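Local coordinates for protein probable 2-hydroxyhepta-2,4-diene-1,7-dioate isomerase (Thermus thermophilus, PDB 2DFU) that probably isomerises 2-hydroxyhepta-2,4-diene-1,7-dioate, as a metal-binding member of the fumarylacetoacetate hydrolase family, at residues L41-C52 against L78-P89. Numbering follows the deposited sequence.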
# COMPACT_ATOMS: atom_id res chain seq x y z
N LEU A 41 -21.17 -3.74 -9.20
CA LEU A 41 -19.88 -4.40 -9.36
C LEU A 41 -18.78 -3.65 -8.64
O LEU A 41 -18.68 -2.44 -8.72
CB LEU A 41 -19.51 -4.48 -10.84
CG LEU A 41 -19.58 -5.82 -11.55
CD1 LEU A 41 -18.74 -5.73 -12.82
CD2 LEU A 41 -19.03 -6.93 -10.65
N LEU A 42 -17.94 -4.40 -7.93
CA LEU A 42 -16.81 -3.84 -7.20
C LEU A 42 -15.50 -4.41 -7.74
O LEU A 42 -15.51 -5.38 -8.50
CB LEU A 42 -16.92 -4.20 -5.71
CG LEU A 42 -18.16 -3.76 -4.93
CD1 LEU A 42 -18.13 -4.37 -3.52
CD2 LEU A 42 -18.20 -2.22 -4.87
N PRO A 43 -14.37 -3.80 -7.38
CA PRO A 43 -13.10 -4.35 -7.87
C PRO A 43 -13.04 -5.77 -7.28
O PRO A 43 -13.36 -5.97 -6.10
CB PRO A 43 -12.07 -3.41 -7.26
CG PRO A 43 -12.80 -2.10 -7.24
CD PRO A 43 -14.16 -2.49 -6.72
N PRO A 44 -12.64 -6.77 -8.07
CA PRO A 44 -12.55 -8.17 -7.64
C PRO A 44 -11.41 -8.55 -6.69
O PRO A 44 -10.81 -9.62 -6.84
CB PRO A 44 -12.47 -8.92 -8.95
CG PRO A 44 -11.63 -8.00 -9.78
CD PRO A 44 -12.22 -6.63 -9.48
N ALA A 45 -11.13 -7.69 -5.72
CA ALA A 45 -10.08 -7.96 -4.75
C ALA A 45 -10.13 -6.94 -3.62
O ALA A 45 -10.73 -5.89 -3.75
CB ALA A 45 -8.70 -7.90 -5.43
N THR A 46 -9.49 -7.29 -2.50
CA THR A 46 -9.39 -6.42 -1.31
C THR A 46 -7.91 -6.51 -0.93
O THR A 46 -7.56 -7.09 0.10
CB THR A 46 -10.26 -6.95 -0.14
OG1 THR A 46 -10.01 -8.34 0.04
CG2 THR A 46 -11.74 -6.74 -0.42
N PRO A 47 -7.03 -5.93 -1.75
CA PRO A 47 -5.57 -5.92 -1.57
C PRO A 47 -4.99 -5.16 -0.39
O PRO A 47 -5.47 -4.09 -0.04
CB PRO A 47 -5.07 -5.35 -2.89
CG PRO A 47 -6.13 -4.35 -3.23
CD PRO A 47 -7.41 -5.11 -2.92
N THR A 48 -3.95 -5.73 0.22
CA THR A 48 -3.27 -5.06 1.31
C THR A 48 -2.35 -4.06 0.63
O THR A 48 -1.92 -3.08 1.22
CB THR A 48 -2.42 -6.03 2.15
OG1 THR A 48 -1.36 -6.58 1.34
CG2 THR A 48 -3.29 -7.17 2.71
N LYS A 49 -2.05 -4.33 -0.64
CA LYS A 49 -1.19 -3.46 -1.44
C LYS A 49 -1.27 -3.82 -2.92
O LYS A 49 -1.70 -4.92 -3.27
CB LYS A 49 0.26 -3.56 -0.95
CG LYS A 49 0.85 -4.96 -1.04
CD LYS A 49 2.27 -4.98 -0.47
CE LYS A 49 2.88 -6.37 -0.55
NZ LYS A 49 2.13 -7.31 0.31
N ILE A 50 -0.87 -2.89 -3.78
CA ILE A 50 -0.91 -3.11 -5.22
C ILE A 50 0.48 -2.85 -5.80
O ILE A 50 0.97 -1.72 -5.77
CB ILE A 50 -1.94 -2.16 -5.86
CG1 ILE A 50 -3.33 -2.49 -5.29
CG2 ILE A 50 -1.93 -2.30 -7.38
CD1 ILE A 50 -4.28 -1.32 -5.28
N VAL A 51 1.10 -3.90 -6.32
CA VAL A 51 2.44 -3.81 -6.89
C VAL A 51 2.35 -3.72 -8.41
O VAL A 51 1.69 -4.54 -9.05
CB VAL A 51 3.30 -5.03 -6.49
CG1 VAL A 51 4.73 -4.82 -6.92
CG2 VAL A 51 3.23 -5.23 -4.98
N CYS A 52 3.02 -2.73 -9.00
CA CYS A 52 2.94 -2.57 -10.45
C CYS A 52 4.28 -2.62 -11.17
O CYS A 52 5.30 -2.17 -10.65
CB CYS A 52 2.26 -1.24 -10.77
SG CYS A 52 0.89 -0.87 -9.65
N LEU A 78 9.51 -1.70 -10.51
CA LEU A 78 8.26 -1.74 -9.74
C LEU A 78 7.86 -0.44 -9.06
O LEU A 78 8.70 0.42 -8.78
CB LEU A 78 8.37 -2.81 -8.66
CG LEU A 78 8.77 -4.24 -9.04
CD1 LEU A 78 9.07 -5.02 -7.77
CD2 LEU A 78 7.66 -4.92 -9.83
N PHE A 79 6.57 -0.29 -8.81
CA PHE A 79 6.04 0.86 -8.09
C PHE A 79 4.75 0.44 -7.41
O PHE A 79 4.10 -0.53 -7.82
CB PHE A 79 5.83 2.08 -9.01
CG PHE A 79 4.83 1.88 -10.11
CD1 PHE A 79 5.22 1.37 -11.34
CD2 PHE A 79 3.50 2.25 -9.93
CE1 PHE A 79 4.30 1.24 -12.38
CE2 PHE A 79 2.58 2.13 -10.97
CZ PHE A 79 2.98 1.62 -12.19
N LEU A 80 4.38 1.16 -6.36
CA LEU A 80 3.18 0.85 -5.59
C LEU A 80 2.02 1.80 -5.80
O LEU A 80 2.19 2.95 -6.20
CB LEU A 80 3.50 0.82 -4.10
CG LEU A 80 4.62 -0.11 -3.63
CD1 LEU A 80 5.02 0.27 -2.20
CD2 LEU A 80 4.17 -1.57 -3.70
N LYS A 81 0.82 1.30 -5.51
CA LYS A 81 -0.40 2.08 -5.57
C LYS A 81 -1.12 1.71 -4.28
O LYS A 81 -1.07 0.56 -3.85
CB LYS A 81 -1.25 1.70 -6.79
CG LYS A 81 -0.77 2.28 -8.11
CD LYS A 81 -1.44 1.61 -9.30
CE LYS A 81 -2.52 2.46 -9.95
NZ LYS A 81 -1.98 3.51 -10.87
N GLY A 82 -1.74 2.69 -3.64
CA GLY A 82 -2.46 2.38 -2.42
C GLY A 82 -3.86 1.93 -2.79
O GLY A 82 -4.30 2.18 -3.90
N PRO A 83 -4.58 1.25 -1.88
CA PRO A 83 -5.94 0.78 -2.17
C PRO A 83 -6.89 1.94 -2.52
O PRO A 83 -7.92 1.73 -3.15
CB PRO A 83 -6.34 0.09 -0.87
CG PRO A 83 -5.03 -0.48 -0.39
CD PRO A 83 -4.08 0.68 -0.61
N ASN A 84 -6.53 3.16 -2.11
CA ASN A 84 -7.36 4.32 -2.40
C ASN A 84 -7.49 4.56 -3.92
O ASN A 84 -8.42 5.22 -4.37
CB ASN A 84 -6.77 5.57 -1.76
CG ASN A 84 -5.39 5.91 -2.31
OD1 ASN A 84 -4.42 5.19 -2.07
ND2 ASN A 84 -5.30 7.00 -3.06
N ALA A 85 -6.56 4.02 -4.69
CA ALA A 85 -6.59 4.19 -6.14
C ALA A 85 -7.66 3.34 -6.82
O ALA A 85 -8.02 3.59 -7.97
CB ALA A 85 -5.21 3.85 -6.74
N LEU A 86 -8.16 2.33 -6.12
CA LEU A 86 -9.18 1.46 -6.68
C LEU A 86 -10.47 2.19 -7.03
O LEU A 86 -10.98 3.00 -6.26
CB LEU A 86 -9.47 0.30 -5.73
CG LEU A 86 -8.29 -0.66 -5.54
CD1 LEU A 86 -8.60 -1.63 -4.42
CD2 LEU A 86 -8.02 -1.40 -6.84
N ALA A 87 -11.00 1.88 -8.21
CA ALA A 87 -12.24 2.49 -8.67
C ALA A 87 -13.13 1.41 -9.26
O ALA A 87 -12.65 0.53 -9.98
CB ALA A 87 -11.93 3.56 -9.71
N ARG A 88 -14.42 1.46 -8.94
CA ARG A 88 -15.38 0.46 -9.43
C ARG A 88 -15.44 0.35 -10.94
O ARG A 88 -15.40 1.35 -11.65
CB ARG A 88 -16.80 0.77 -8.91
CG ARG A 88 -16.97 0.68 -7.40
CD ARG A 88 -18.43 0.86 -7.03
NE ARG A 88 -18.90 2.19 -7.38
CZ ARG A 88 -18.70 3.27 -6.64
NH1 ARG A 88 -18.04 3.17 -5.49
NH2 ARG A 88 -19.14 4.46 -7.05
N PRO A 89 -15.53 -0.89 -11.45
CA PRO A 89 -15.60 -1.15 -12.88
C PRO A 89 -17.04 -0.98 -13.34
O PRO A 89 -17.98 -1.26 -12.59
CB PRO A 89 -15.15 -2.60 -12.98
CG PRO A 89 -15.75 -3.19 -11.73
CD PRO A 89 -15.43 -2.14 -10.68
O HOH W 1 -19.97 -0.76 -10.47
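C52 lies against one face of the F79 ring: its CB sits 3.4 Å from the ring centroid, close to the normal, while SG stands more obliquely over the CE2 side. F79 can reach back under C52 because its CG is placed between the backbone N and the carbonyl carbon (chi1 62°). On the same face of the sheet, the aliphatic part of K81 runs past the cysteine, K81 CD coming within 3.4 Å of C52 SG, before the chain bends to where NZ forms a salt bridge with D145 and a hydrogen bond with the carbonyl of K162.

Backbone bonds hold this tight end together. C52 and F79 form a hydrogen-bonded antiparallel pair, with C52 N to F79 O at 2.7 Å and F79 N to C52 O at 2.9 Å; K81 N bonds to I50 O, and the return bond from I50 N is weak. V51, on the other face, sets CG2 alongside L80 CD2 at 4.0 Å.

Beyond G82 the backbones diverge without direct hydrogen bonds between them, closing again near L42 and R88; in between, side chains do most of the touching. P83 CG rests on P47 O, L86 CD1 meets P47 CG tip to tip at 3.9 Å, and L86 CD2 meets I50 CD1. P89 packs across P43 and L41 in the buried part, and a water donates to both L41 O and P89 O. L42 beside the R88 chain forms the partly exposed side.

Strand 50-53 also pairs in parallel with strand 224-226, while 86-87 joins strand 168-175. The contact thus combines an antiparallel strand pair with proline-lined packing of loops and short strands, in the β-rich core of a fumarylacetoacetate hydrolase-type fold.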